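Local coordinates for ssDNA binding protein (Pyrococcus furiosus, PDB 4PSM) that probably binds single-stranded DNA, entrapping it in tunnels between the subunits of a four-chain assembly, at residues Ala25-Lys30 with Val66-Glu71; Val37-Glu42 with Gly73-Asn78; Lys45-Lys50 with Leu82-Tyr87. All blocks are in the same frame, centred on the assembly; numbering follows the deposited sequence.

Contact 1: Ala25-Lys30 with Val66-Glu71; sequences AITRGK and VDFNIE
Ile26 and Thr27 meet the same aromatic ring, that of Phe68, from different directions. Ile26 comes to the rim of the ring, close to its plane, with CD1 3.7 Å from Phe68 CE2 and almost as near to CZ. Thr27 approaches obliquely, its methyl CG2 lying 4.0 Å from Phe68 CE1. Both residues thus meet the far end of the phenyl group, CE1, CZ and CE2, each at a slant. The torsion of Phe68 accounts for this: CG sits between the backbone N and the carbonyl carbon (chi1 69°), and the ring reaches from strand 61-71 toward the end of helix 15-26. The hydroxyl of Thr27 turns back to helix 15-26, where OG1 hydrogen-bonds Leu23 O, and CG2 is presented to the strand.

Further along the strand, Ile70 CD1 meets two residues, 3.7 Å from Lys30 CB and 4.1 Å from Thr27 CG2. The Lys30 and Ile70 side chains cross at about a right angle. A backbone hydrogen bond of 2.7 Å from Lys30 N to Thr27 O closes a turn after the helix. No hydrogen bond spans the segments, so the contact is apolar. Phe68 also meets Trp77 of strand 74-87. This is the packing of a helix end and its following loop against the middle strand of a three-stranded antiparallel sheet.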
ATOM      1  N   ALA A  25      -4.344  25.667   8.384  1.00 54.53           N
ATOM      2  CA  ALA A  25      -3.431  25.943   7.285  1.00 62.26           C
ATOM      3  C   ALA A  25      -2.306  26.904   7.676  1.00 62.32           C
ATOM      4  O   ALA A  25      -1.155  26.713   7.281  1.00 60.13           O
ATOM      5  CB  ALA A  25      -4.198  26.464   6.080  1.00 27.39           C
ATOM      6  N   ILE A  26      -2.634  27.926   8.463  1.00 38.63           N
ATOM      7  CA  ILE A  26      -1.656  28.960   8.790  1.00 45.59           C
ATOM      8  C   ILE A  26      -0.799  28.649  10.021  1.00 57.31           C
ATOM      9  O   ILE A  26       0.264  29.239  10.201  1.00 49.37           O
ATOM     10  CB  ILE A  26      -2.319  30.353   8.932  1.00 56.80           C
ATOM     11  CG1 ILE A  26      -3.228  30.406  10.162  1.00 57.88           C
ATOM     12  CG2 ILE A  26      -3.094  30.710   7.661  1.00 32.04           C
ATOM     13  CD1 ILE A  26      -4.085  31.666  10.227  1.00 39.46           C
ATOM     14  N   THR A  27      -1.252  27.726  10.863  1.00 28.37           N
ATOM     15  CA  THR A  27      -0.468  27.326  12.030  1.00 55.62           C
ATOM     16  C   THR A  27       0.293  26.030  11.763  1.00 61.94           C
ATOM     17  O   THR A  27       0.990  25.521  12.634  1.00 38.33           O
ATOM     18  CB  THR A  27      -1.355  27.130  13.268  1.00 37.66           C
ATOM     19  OG1 THR A  27      -2.320  26.107  13.002  1.00 34.60           O
ATOM     20  CG2 THR A  27      -2.071  28.411  13.619  1.00 39.41           C
ATOM     21  N   ARG A  28       0.143  25.509  10.550  1.00 50.09           N
ATOM     22  CA  ARG A  28       0.779  24.265  10.134  1.00 64.06           C
ATOM     23  C   ARG A  28       2.219  24.162  10.636  1.00 83.42           C
ATOM     24  O   ARG A  28       3.045  25.040  10.378  1.00 54.57           O
ATOM     25  CB  ARG A  28       0.724  24.159   8.608  1.00 55.16           C
ATOM     26  CG  ARG A  28       1.323  22.907   7.995  1.00 39.69           C
ATOM     27  CD  ARG A  28       0.674  21.634   8.483  1.00 62.01           C
ATOM     28  NE  ARG A  28      -0.737  21.541   8.286  1.00 43.27           N
ATOM     29  CZ  ARG A  28      -1.660  20.937   9.027  1.00 65.08           C
ATOM     30  NH1 ARG A  28      -2.885  20.998   8.555  1.00 27.32           N
ATOM     31  NH2 ARG A  28      -1.430  20.312  10.179  1.00 60.93           N
ATOM     32  N   GLY A  29       2.508  23.095  11.375  1.00 51.82           N
ATOM     33  CA  GLY A  29       3.851  22.860  11.865  1.00 42.99           C
ATOM     34  C   GLY A  29       4.171  23.632  13.129  1.00 80.44           C
ATOM     35  O   GLY A  29       5.012  23.219  13.931  1.00 72.80           O
ATOM     36  N   LYS A  30       3.497  24.762  13.309  1.00 71.23           N
ATOM     37  CA  LYS A  30       3.736  25.617  14.465  1.00 48.92           C
ATOM     38  C   LYS A  30       2.939  25.164  15.692  1.00 44.84           C
ATOM     39  O   LYS A  30       3.232  25.568  16.813  1.00 40.75           O
ATOM     40  CB  LYS A  30       3.395  27.072  14.130  1.00 59.96           C
ATOM     41  CG  LYS A  30       4.164  27.652  12.954  1.00 84.35           C
ATOM     42  CD  LYS A  30       3.758  29.093  12.698  1.00 96.74           C
ATOM     43  CE  LYS A  30       4.550  29.702  11.552  1.00124.33           C
ATOM     44  NZ  LYS A  30       4.186  31.131  11.328  1.00126.31           N
ATOM     45  N   VAL A  66      -9.157  38.132  12.343  1.00 40.41           N
ATOM     46  CA  VAL A  66      -8.726  38.181  13.725  1.00 52.81           C
ATOM     47  C   VAL A  66      -7.237  37.909  13.807  1.00 38.76           C
ATOM     48  O   VAL A  66      -6.731  36.957  13.213  1.00 49.09           O
ATOM     49  CB  VAL A  66      -9.505  37.182  14.608  1.00 51.78           C
ATOM     50  CG1 VAL A  66      -9.204  35.754  14.190  1.00 43.26           C
ATOM     51  CG2 VAL A  66      -9.174  37.402  16.080  1.00 59.03           C
ATOM     52  N   ASP A  67      -6.538  38.779  14.522  1.00 54.64           N
ATOM     53  CA  ASP A  67      -5.129  38.575  14.789  1.00 62.84           C
ATOM     54  C   ASP A  67      -4.993  37.670  15.996  1.00 54.75           C
ATOM     55  O   ASP A  67      -5.866  37.637  16.874  1.00 33.26           O
ATOM     56  CB  ASP A  67      -4.418  39.907  15.027  1.00 80.70           C
ATOM     57  CG  ASP A  67      -4.218  40.693  13.747  1.00133.08           C
ATOM     58  OD1 ASP A  67      -3.137  40.567  13.135  1.00178.77           O
ATOM     59  OD2 ASP A  67      -5.143  41.432  13.352  1.00110.50           O
ATOM     60  N   PHE A  68      -3.904  36.913  16.020  1.00 45.06           N
ATOM     61  CA  PHE A  68      -3.634  36.000  17.114  1.00 54.18           C
ATOM     62  C   PHE A  68      -2.134  35.801  17.198  1.00 73.08           C
ATOM     63  O   PHE A  68      -1.397  36.132  16.270  1.00 48.87           O
ATOM     64  CB  PHE A  68      -4.329  34.659  16.877  1.00 39.59           C
ATOM     65  CG  PHE A  68      -3.734  33.864  15.747  1.00 79.02           C
ATOM     66  CD1 PHE A  68      -2.817  32.856  15.997  1.00 58.55           C
ATOM     67  CD2 PHE A  68      -4.084  34.136  14.433  1.00 63.50           C
ATOM     68  CE1 PHE A  68      -2.261  32.127  14.958  1.00 58.63           C
ATOM     69  CE2 PHE A  68      -3.532  33.412  13.389  1.00 74.30           C
ATOM     70  CZ  PHE A  68      -2.620  32.403  13.654  1.00 64.07           C
ATOM     71  N   ASN A  69      -1.681  35.269  18.320  1.00 78.80           N
ATOM     72  CA  ASN A  69      -0.276  34.969  18.471  1.00 72.53           C
ATOM     73  C   ASN A  69      -0.083  33.541  18.931  1.00 77.88           C
ATOM     74  O   ASN A  69      -0.938  32.975  19.618  1.00 55.43           O
ATOM     75  CB  ASN A  69       0.377  35.939  19.449  1.00 98.00           C
ATOM     76  CG  ASN A  69       1.478  36.746  18.807  1.00127.95           C
ATOM     77  OD1 ASN A  69       2.618  36.288  18.700  1.00138.80           O
ATOM     78  ND2 ASN A  69       1.147  37.956  18.374  1.00120.37           N
ATOM     79  N   ILE A  70       1.037  32.956  18.529  1.00 52.98           N
ATOM     80  CA  ILE A  70       1.400  31.633  18.997  1.00 63.28           C
ATOM     81  C   ILE A  70       2.448  31.799  20.088  1.00 60.41           C
ATOM     82  O   ILE A  70       3.537  32.315  19.850  1.00 43.93           O
ATOM     83  CB  ILE A  70       1.914  30.750  17.849  1.00 63.79           C
ATOM     84  CG1 ILE A  70       0.865  30.683  16.731  1.00 47.03           C
ATOM     85  CG2 ILE A  70       2.265  29.358  18.357  1.00 71.29           C
ATOM     86  CD1 ILE A  70       1.245  29.780  15.580  1.00 88.38           C
ATOM     87  N   GLU A  71       2.094  31.397  21.300  1.00 63.08           N
ATOM     88  CA  GLU A  71       3.008  31.503  22.422  1.00 41.19           C
ATOM     89  C   GLU A  71       3.087  30.165  23.137  1.00 56.60           C
ATOM     90  O   GLU A  71       2.085  29.676  23.658  1.00 34.05           O
ATOM     91  CB  GLU A  71       2.547  32.599  23.381  1.00 49.09           C
ATOM     92  CG  GLU A  71       3.515  32.873  24.522  1.00124.95           C
ATOM     93  CD  GLU A  71       3.060  34.011  25.415  1.00136.51           C
ATOM     94  OE1 GLU A  71       1.862  34.366  25.364  1.00134.55           O
ATOM     95  OE2 GLU A  71       3.900  34.552  26.167  1.00126.54           O
TER

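Contact 2: Val37-Glu42 with Gly73-Asn78; sequences VKAAGE and GKIVWN
With CG beside the backbone N (chi1 -63°), Trp77 swings its indole from strand 74-77 to the helix, and the first torsion of Ile75, which sets CG1 beside its own N, places CG2 and CD1 round the Ala39 methyl. The arrangement is helix-on-sheet packing on an antiparallel sheet: the axes of helix 37-42 and strand 74-77 run nearly parallel, at 16°, with a closest approach of 8.6 Å. The small Ala39 is consistent with that spacing; the nearest atom to its CB is Ile75 CB, at 3.6 Å. Ile75 CG2 also covers one face of the indole over its centre, so the isoleucine fills the angle between ring and helix. Leu23 of helix 15-26 touches both Ile75 and Trp77.

At the helix surface Lys38 NZ pairs with Glu42 OE1, and the other carboxylate oxygen of Glu42 lies near the edge of the indole. The one hydrogen bond between the segments runs from Trp77 NE1 to Ala39 O at 2.7 Å; the oxygen lies close to the indole plane, but the nitrogen stands 51° out of the carbonyl plane.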
ATOM      1  N   VAL A  37      -7.874  22.813  17.142  1.00 50.76           N
ATOM      2  CA  VAL A  37      -9.270  22.481  17.383  1.00 55.56           C
ATOM      3  C   VAL A  37      -9.786  23.247  18.592  1.00 47.85           C
ATOM      4  O   VAL A  37     -10.900  23.764  18.591  1.00 53.78           O
ATOM      5  CB  VAL A  37      -9.459  20.970  17.603  1.00 38.60           C
ATOM      6  CG1 VAL A  37     -10.804  20.680  18.262  1.00 31.38           C
ATOM      7  CG2 VAL A  37      -9.335  20.232  16.285  1.00 52.28           C
ATOM      8  N   LYS A  38      -8.952  23.322  19.618  1.00 39.14           N
ATOM      9  CA  LYS A  38      -9.321  23.961  20.867  1.00 34.15           C
ATOM     10  C   LYS A  38      -9.439  25.479  20.680  1.00 45.37           C
ATOM     11  O   LYS A  38     -10.404  26.093  21.116  1.00 30.78           O
ATOM     12  CB  LYS A  38      -8.290  23.607  21.945  1.00 53.45           C
ATOM     13  CG  LYS A  38      -8.659  24.007  23.360  1.00 88.52           C
ATOM     14  CD  LYS A  38      -8.269  25.444  23.663  1.00102.31           C
ATOM     15  CE  LYS A  38      -7.775  25.582  25.096  1.00119.07           C
ATOM     16  NZ  LYS A  38      -8.706  24.942  26.066  1.00113.34           N
ATOM     17  N   ALA A  39      -8.459  26.079  20.015  1.00 29.50           N
ATOM     18  CA  ALA A  39      -8.458  27.518  19.787  1.00 27.16           C
ATOM     19  C   ALA A  39      -9.629  27.951  18.902  1.00 56.39           C
ATOM     20  O   ALA A  39     -10.294  28.945  19.171  1.00 39.32           O
ATOM     21  CB  ALA A  39      -7.131  27.969  19.170  1.00 23.04           C
ATOM     22  N   ALA A  40      -9.873  27.196  17.840  1.00 42.94           N
ATOM     23  CA  ALA A  40     -10.935  27.518  16.905  1.00 43.56           C
ATOM     24  C   ALA A  40     -12.285  27.383  17.589  1.00 38.08           C
ATOM     25  O   ALA A  40     -13.174  28.205  17.396  1.00 53.49           O
ATOM     26  CB  ALA A  40     -10.858  26.606  15.673  1.00 36.54           C
ATOM     27  N   GLY A  41     -12.435  26.336  18.388  1.00 36.30           N
ATOM     28  CA  GLY A  41     -13.679  26.106  19.101  1.00 34.04           C
ATOM     29  C   GLY A  41     -14.032  27.312  19.950  1.00 43.15           C
ATOM     30  O   GLY A  41     -15.181  27.733  19.998  1.00 46.13           O
ATOM     31  N   GLU A  42     -13.027  27.875  20.610  1.00 38.44           N
ATOM     32  CA  GLU A  42     -13.226  29.038  21.463  1.00 46.29           C
ATOM     33  C   GLU A  42     -13.675  30.248  20.644  1.00 58.42           C
ATOM     34  O   GLU A  42     -14.696  30.857  20.937  1.00 35.95           O
ATOM     35  CB  GLU A  42     -11.951  29.366  22.233  1.00 37.52           C
ATOM     36  CG  GLU A  42     -11.468  28.259  23.154  1.00105.36           C
ATOM     37  CD  GLU A  42     -10.217  28.650  23.921  1.00144.99           C
ATOM     38  OE1 GLU A  42      -9.762  27.851  24.768  1.00145.92           O
ATOM     39  OE2 GLU A  42      -9.689  29.756  23.681  1.00143.80           O
ATOM     40  N   GLY A  73       3.486  27.316  21.764  1.00 58.95           N
ATOM     41  CA  GLY A  73       2.677  26.391  20.992  1.00 44.11           C
ATOM     42  C   GLY A  73       1.192  26.502  21.279  1.00 52.78           C
ATOM     43  O   GLY A  73       0.428  25.583  20.992  1.00 50.28           O
ATOM     44  N   LYS A  74       0.782  27.631  21.850  1.00 46.04           N
ATOM     45  CA  LYS A  74      -0.630  27.867  22.153  1.00 68.46           C
ATOM     46  C   LYS A  74      -1.153  29.069  21.384  1.00 40.03           C
ATOM     47  O   LYS A  74      -0.514  30.115  21.343  1.00 46.17           O
ATOM     48  CB  LYS A  74      -0.837  28.092  23.653  1.00 40.60           C
ATOM     49  CG  LYS A  74      -0.619  26.861  24.507  1.00 74.70           C
ATOM     50  CD  LYS A  74      -1.906  26.073  24.667  1.00 73.94           C
ATOM     51  CE  LYS A  74      -1.728  24.929  25.653  1.00113.93           C
ATOM     52  NZ  LYS A  74      -3.024  24.277  25.985  1.00109.67           N
ATOM     53  N   ILE A  75      -2.317  28.918  20.768  1.00 65.87           N
ATOM     54  CA  ILE A  75      -2.925  30.026  20.042  1.00 46.76           C
ATOM     55  C   ILE A  75      -3.631  30.968  21.015  1.00 51.71           C
ATOM     56  O   ILE A  75      -4.579  30.580  21.701  1.00 38.63           O
ATOM     57  CB  ILE A  75      -3.916  29.532  18.962  1.00 66.40           C
ATOM     58  CG1 ILE A  75      -3.191  28.667  17.928  1.00 54.80           C
ATOM     59  CG2 ILE A  75      -4.596  30.711  18.274  1.00 56.55           C
ATOM     60  CD1 ILE A  75      -4.108  28.010  16.930  1.00 36.37           C
ATOM     61  N   VAL A  76      -3.149  32.203  21.087  1.00 36.49           N
ATOM     62  CA  VAL A  76      -3.789  33.207  21.929  1.00 51.28           C
ATOM     63  C   VAL A  76      -4.477  34.252  21.053  1.00 56.54           C
ATOM     64  O   VAL A  76      -3.839  35.015  20.325  1.00 46.69           O
ATOM     65  CB  VAL A  76      -2.808  33.847  22.960  1.00 70.50           C
ATOM     66  CG1 VAL A  76      -1.739  32.839  23.386  1.00 61.67           C
ATOM     67  CG2 VAL A  76      -2.173  35.111  22.418  1.00 64.93           C
ATOM     68  N   TRP A  77      -5.801  34.250  21.091  1.00 42.46           N
ATOM     69  CA  TRP A  77      -6.558  35.174  20.274  1.00 61.46           C
ATOM     70  C   TRP A  77      -6.414  36.575  20.837  1.00 62.05           C
ATOM     71  O   TRP A  77      -6.233  36.756  22.039  1.00 67.94           O
ATOM     72  CB  TRP A  77      -8.035  34.779  20.227  1.00 39.26           C
ATOM     73  CG  TRP A  77      -8.293  33.443  19.593  1.00 60.00           C
ATOM     74  CD1 TRP A  77      -8.784  32.326  20.205  1.00 30.87           C
ATOM     75  CD2 TRP A  77      -8.076  33.087  18.221  1.00 43.59           C
ATOM     76  NE1 TRP A  77      -8.891  31.295  19.298  1.00 42.36           N
ATOM     77  CE2 TRP A  77      -8.461  31.735  18.075  1.00 55.88           C
ATOM     78  CE3 TRP A  77      -7.594  33.778  17.101  1.00 38.99           C
ATOM     79  CZ2 TRP A  77      -8.382  31.064  16.856  1.00 33.15           C
ATOM     80  CZ3 TRP A  77      -7.509  33.107  15.893  1.00 35.15           C
ATOM     81  CH2 TRP A  77      -7.901  31.762  15.781  1.00 45.61           C
ATOM     82  N   ASN A  78      -6.465  37.561  19.951  1.00 57.88           N
ATOM     83  CA  ASN A  78      -6.607  38.952  20.347  1.00 42.27           C
ATOM     84  C   ASN A  78      -8.022  39.395  19.999  1.00 72.84           C
ATOM     85  O   ASN A  78      -8.277  39.898  18.903  1.00 38.76           O
ATOM     86  CB  ASN A  78      -5.580  39.822  19.629  1.00 37.08           C
ATOM     87  CG  ASN A  78      -5.726  41.293  19.966  1.00 86.98           C
ATOM     88  OD1 ASN A  78      -6.402  41.661  20.929  1.00 91.74           O
ATOM     89  ND2 ASN A  78      -5.090  42.144  19.171  1.00 66.71           N
TER

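Contact 3: Lys45-Lys50 with Leu82-Tyr87; sequences KIIFEK and LEIETY
Ile47 is the first residue of helix 45-50 to make a substantial contact with segment 82-87, and it does so through two branches. CG1, beside the backbone N (chi1 -69°), brings Ile47 to 4.3 Å from Leu82 CD2. CG2, anti to that nitrogen, points to Ile84, two residues on, and comes 4.2 Å from Ile84 CD1. The Ile47 and Ile84 side chains pass at a slant, with CG2 and CD1 the atoms that touch. One turn on, Lys50 adds its aliphatic portion: CB is 3.9 Å from Ile84 CD1, and CD lies 4.4 Å from Leu82 CD2. Its chain is extended beyond CG, which carries the methylenes past both Leu82 and Ile84.

Ile84 CD1 is therefore touched from two positions three residues apart on the helix, Ile47 and Lys50, and Leu82 CD2 is shared by the same pair. No hydrogen bond joins the two segments; the contact is apolar and made through a few carbon pairs. Inside the fold, Ile64 of strand 61-71 touches Ile47 and Leu82, and Tyr15 of helix 15-26 also reaches Ile47, so Ile47 joins helix 33-53 both to helix 15-26 and to strand 61-71.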
ATOM      1  N   LYS A  45     -17.079  30.006  19.260  1.00 40.41           N
ATOM      2  CA  LYS A  45     -18.059  30.198  20.322  1.00 42.90           C
ATOM      3  C   LYS A  45     -18.390  31.688  20.424  1.00 70.66           C
ATOM      4  O   LYS A  45     -19.549  32.084  20.440  1.00 35.07           O
ATOM      5  CB  LYS A  45     -17.501  29.681  21.647  1.00 48.72           C
ATOM      6  CG  LYS A  45     -18.026  28.320  22.074  1.00 60.42           C
ATOM      7  CD  LYS A  45     -19.251  28.461  22.978  1.00107.49           C
ATOM      8  CE  LYS A  45     -18.908  29.167  24.289  1.00112.07           C
ATOM      9  NZ  LYS A  45     -20.086  29.305  25.193  1.00102.17           N
ATOM     10  N   ILE A  46     -17.345  32.506  20.475  1.00 26.57           N
ATOM     11  CA  ILE A  46     -17.469  33.944  20.567  1.00 34.94           C
ATOM     12  C   ILE A  46     -18.142  34.509  19.322  1.00 56.29           C
ATOM     13  O   ILE A  46     -19.085  35.294  19.411  1.00 38.38           O
ATOM     14  CB  ILE A  46     -16.087  34.586  20.754  1.00 41.00           C
ATOM     15  CG1 ILE A  46     -15.515  34.215  22.126  1.00 49.49           C
ATOM     16  CG2 ILE A  46     -16.164  36.092  20.573  1.00 45.55           C
ATOM     17  CD1 ILE A  46     -14.060  34.613  22.320  1.00 55.60           C
ATOM     18  N   ILE A  47     -17.661  34.092  18.159  1.00 52.82           N
ATOM     19  CA  ILE A  47     -18.205  34.569  16.899  1.00 41.90           C
ATOM     20  C   ILE A  47     -19.707  34.315  16.832  1.00 58.64           C
ATOM     21  O   ILE A  47     -20.488  35.194  16.471  1.00 38.87           O
ATOM     22  CB  ILE A  47     -17.495  33.899  15.712  1.00 40.87           C
ATOM     23  CG1 ILE A  47     -16.047  34.390  15.623  1.00 37.24           C
ATOM     24  CG2 ILE A  47     -18.226  34.177  14.417  1.00 15.87           C
ATOM     25  CD1 ILE A  47     -15.251  33.710  14.539  1.00 47.20           C
ATOM     26  N   PHE A  48     -20.112  33.112  17.212  1.00 37.21           N
ATOM     27  CA  PHE A  48     -21.509  32.727  17.120  1.00 39.24           C
ATOM     28  C   PHE A  48     -22.397  33.564  18.022  1.00 44.84           C
ATOM     29  O   PHE A  48     -23.550  33.820  17.689  1.00 30.13           O
ATOM     30  CB  PHE A  48     -21.691  31.254  17.462  1.00 29.38           C
ATOM     31  CG  PHE A  48     -23.109  30.787  17.362  1.00 44.53           C
ATOM     32  CD1 PHE A  48     -23.609  30.315  16.163  1.00 30.93           C
ATOM     33  CD2 PHE A  48     -23.951  30.832  18.462  1.00 29.65           C
ATOM     34  CE1 PHE A  48     -24.916  29.877  16.063  1.00 41.68           C
ATOM     35  CE2 PHE A  48     -25.265  30.404  18.366  1.00 38.07           C
ATOM     36  CZ  PHE A  48     -25.744  29.916  17.165  1.00 31.54           C
ATOM     37  N   GLU A  49     -21.867  33.963  19.175  1.00 27.58           N
ATOM     38  CA  GLU A  49     -22.600  34.846  20.069  1.00 66.83           C
ATOM     39  C   GLU A  49     -22.828  36.187  19.378  1.00 64.62           C
ATOM     40  O   GLU A  49     -23.938  36.695  19.360  1.00 31.41           O
ATOM     41  CB  GLU A  49     -21.844  35.038  21.384  1.00 53.29           C
ATOM     42  CG  GLU A  49     -21.739  33.774  22.228  1.00 99.41           C
ATOM     43  CD  GLU A  49     -20.847  33.952  23.443  1.00131.79           C
ATOM     44  OE1 GLU A  49     -19.955  34.827  23.407  1.00141.37           O
ATOM     45  OE2 GLU A  49     -21.039  33.216  24.434  1.00146.56           O
ATOM     46  N   LYS A  50     -21.770  36.735  18.791  1.00 30.36           N
ATOM     47  CA  LYS A  50     -21.843  37.993  18.074  1.00 40.88           C
ATOM     48  C   LYS A  50     -22.761  37.914  16.858  1.00 51.37           C
ATOM     49  O   LYS A  50     -23.544  38.827  16.617  1.00 51.92           O
ATOM     50  CB  LYS A  50     -20.446  38.468  17.680  1.00 42.29           C
ATOM     51  CG  LYS A  50     -19.495  38.562  18.864  1.00 46.57           C
ATOM     52  CD  LYS A  50     -18.445  39.641  18.673  1.00 60.66           C
ATOM     53  CE  LYS A  50     -17.853  40.048  20.014  1.00 95.24           C
ATOM     54  NZ  LYS A  50     -16.991  41.255  19.912  1.00110.58           N
ATOM     55  N   LEU A  82     -10.770  41.269  16.419  1.00 47.65           N
ATOM     56  CA  LEU A  82     -11.799  40.531  15.689  1.00 47.20           C
ATOM     57  C   LEU A  82     -12.749  41.443  14.930  1.00 64.93           C
ATOM     58  O   LEU A  82     -13.374  42.334  15.507  1.00 44.19           O
ATOM     59  CB  LEU A  82     -12.615  39.641  16.621  1.00 34.36           C
ATOM     60  CG  LEU A  82     -13.746  38.913  15.900  1.00 32.31           C
ATOM     61  CD1 LEU A  82     -13.180  37.891  14.921  1.00 32.40           C
ATOM     62  CD2 LEU A  82     -14.705  38.265  16.883  1.00 40.98           C
ATOM     63  N   GLU A  83     -12.857  41.199  13.631  1.00 77.42           N
ATOM     64  CA  GLU A  83     -13.783  41.928  12.783  1.00 42.46           C
ATOM     65  C   GLU A  83     -14.729  40.953  12.098  1.00 47.64           C
ATOM     66  O   GLU A  83     -14.308  39.939  11.547  1.00 50.73           O
ATOM     67  CB  GLU A  83     -13.028  42.760  11.745  1.00 62.30           C
ATOM     68  CG  GLU A  83     -11.540  42.905  12.032  1.00125.17           C
ATOM     69  CD  GLU A  83     -10.902  44.045  11.261  1.00139.19           C
ATOM     70  OE1 GLU A  83     -10.072  43.775  10.367  1.00127.49           O
ATOM     71  OE2 GLU A  83     -11.227  45.214  11.557  1.00138.35           O
ATOM     72  N   ILE A  84     -16.016  41.255  12.161  1.00 49.77           N
ATOM     73  CA  ILE A  84     -17.016  40.461  11.474  1.00 45.61           C
ATOM     74  C   ILE A  84     -17.792  41.345  10.497  1.00 68.53           C
ATOM     75  O   ILE A  84     -18.726  42.042  10.887  1.00 61.85           O
ATOM     76  CB  ILE A  84     -18.007  39.814  12.456  1.00 38.86           C
ATOM     77  CG1 ILE A  84     -17.268  39.016  13.528  1.00 34.72           C
ATOM     78  CG2 ILE A  84     -18.992  38.928  11.708  1.00 33.17           C
ATOM     79  CD1 ILE A  84     -18.187  38.369  14.537  1.00 54.93           C
ATOM     80  N   GLU A  85     -17.383  41.328   9.234  1.00 41.74           N
ATOM     81  CA  GLU A  85     -18.140  41.977   8.178  1.00 37.30           C
ATOM     82  C   GLU A  85     -19.316  41.096   7.801  1.00 50.54           C
ATOM     83  O   GLU A  85     -19.170  39.888   7.630  1.00 44.56           O
ATOM     84  CB  GLU A  85     -17.254  42.223   6.964  1.00 32.53           C
ATOM     85  CG  GLU A  85     -16.055  43.114   7.252  1.00 64.19           C
ATOM     86  CD  GLU A  85     -15.107  43.213   6.073  1.00133.75           C
ATOM     87  OE1 GLU A  85     -15.360  42.542   5.051  1.00157.70           O
ATOM     88  OE2 GLU A  85     -14.110  43.958   6.167  1.00156.27           O
ATOM     89  N   THR A  86     -20.488  41.702   7.682  1.00 35.31           N
ATOM     90  CA  THR A  86     -21.695  40.950   7.367  1.00 47.46           C
ATOM     91  C   THR A  86     -22.305  41.409   6.047  1.00 26.79           C
ATOM     92  O   THR A  86     -22.179  42.564   5.663  1.00 52.13           O
ATOM     93  CB  THR A  86     -22.734  41.058   8.495  1.00 41.34           C
ATOM     94  OG1 THR A  86     -24.012  40.633   8.010  1.00 79.03           O
ATOM     95  CG2 THR A  86     -22.838  42.494   8.984  1.00 92.82           C
ATOM     96  N   TYR A  87     -22.960  40.491   5.351  1.00 54.92           N
ATOM     97  CA  TYR A  87     -23.582  40.808   4.075  1.00 39.81           C
ATOM     98  C   TYR A  87     -24.923  40.108   3.969  1.00 67.80           C
ATOM     99  O   TYR A  87     -24.978  38.899   3.764  1.00 30.63           O
ATOM    100  CB  TYR A  87     -22.669  40.394   2.926  1.00 29.88           C
ATOM    101  CG  TYR A  87     -21.303  41.022   3.021  1.00 59.18           C
ATOM    102  CD1 TYR A  87     -21.030  42.229   2.400  1.00 46.19           C
ATOM    103  CD2 TYR A  87     -20.289  40.416   3.753  1.00 38.22           C
ATOM    104  CE1 TYR A  87     -19.780  42.813   2.492  1.00 47.80           C
ATOM    105  CE2 TYR A  87     -19.036  40.995   3.852  1.00 43.52           C
ATOM    106  CZ  TYR A  87     -18.792  42.196   3.217  1.00 46.86           C
ATOM    107  OH  TYR A  87     -17.554  42.783   3.307  1.00 67.74           O
TER

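All three contacts join helices, or the end of one and its following loop, to one antiparallel sheet, in which strand 61-71 lies between strands 4-11 and 74-87. Contact 1 uses the end of helix 15-26 and strand 61-71; contacts 2 and 3 both join helix 33-53 to strand 74-87. Centres of contacts 1 and 2 are about 9 Å apart, contacts 2 and 3 about 16 Å, and contacts 1 and 3 about 19 Å. Along the chain segments 25-30, 37-42 and 45-50 come first, and their strand partners follow in that same order, so the pairings interleave. Direct touches between Phe68 and Trp77 and between Val66 and Leu82 link contact 1 to the others, consistent with one continuous helix-sheet interior.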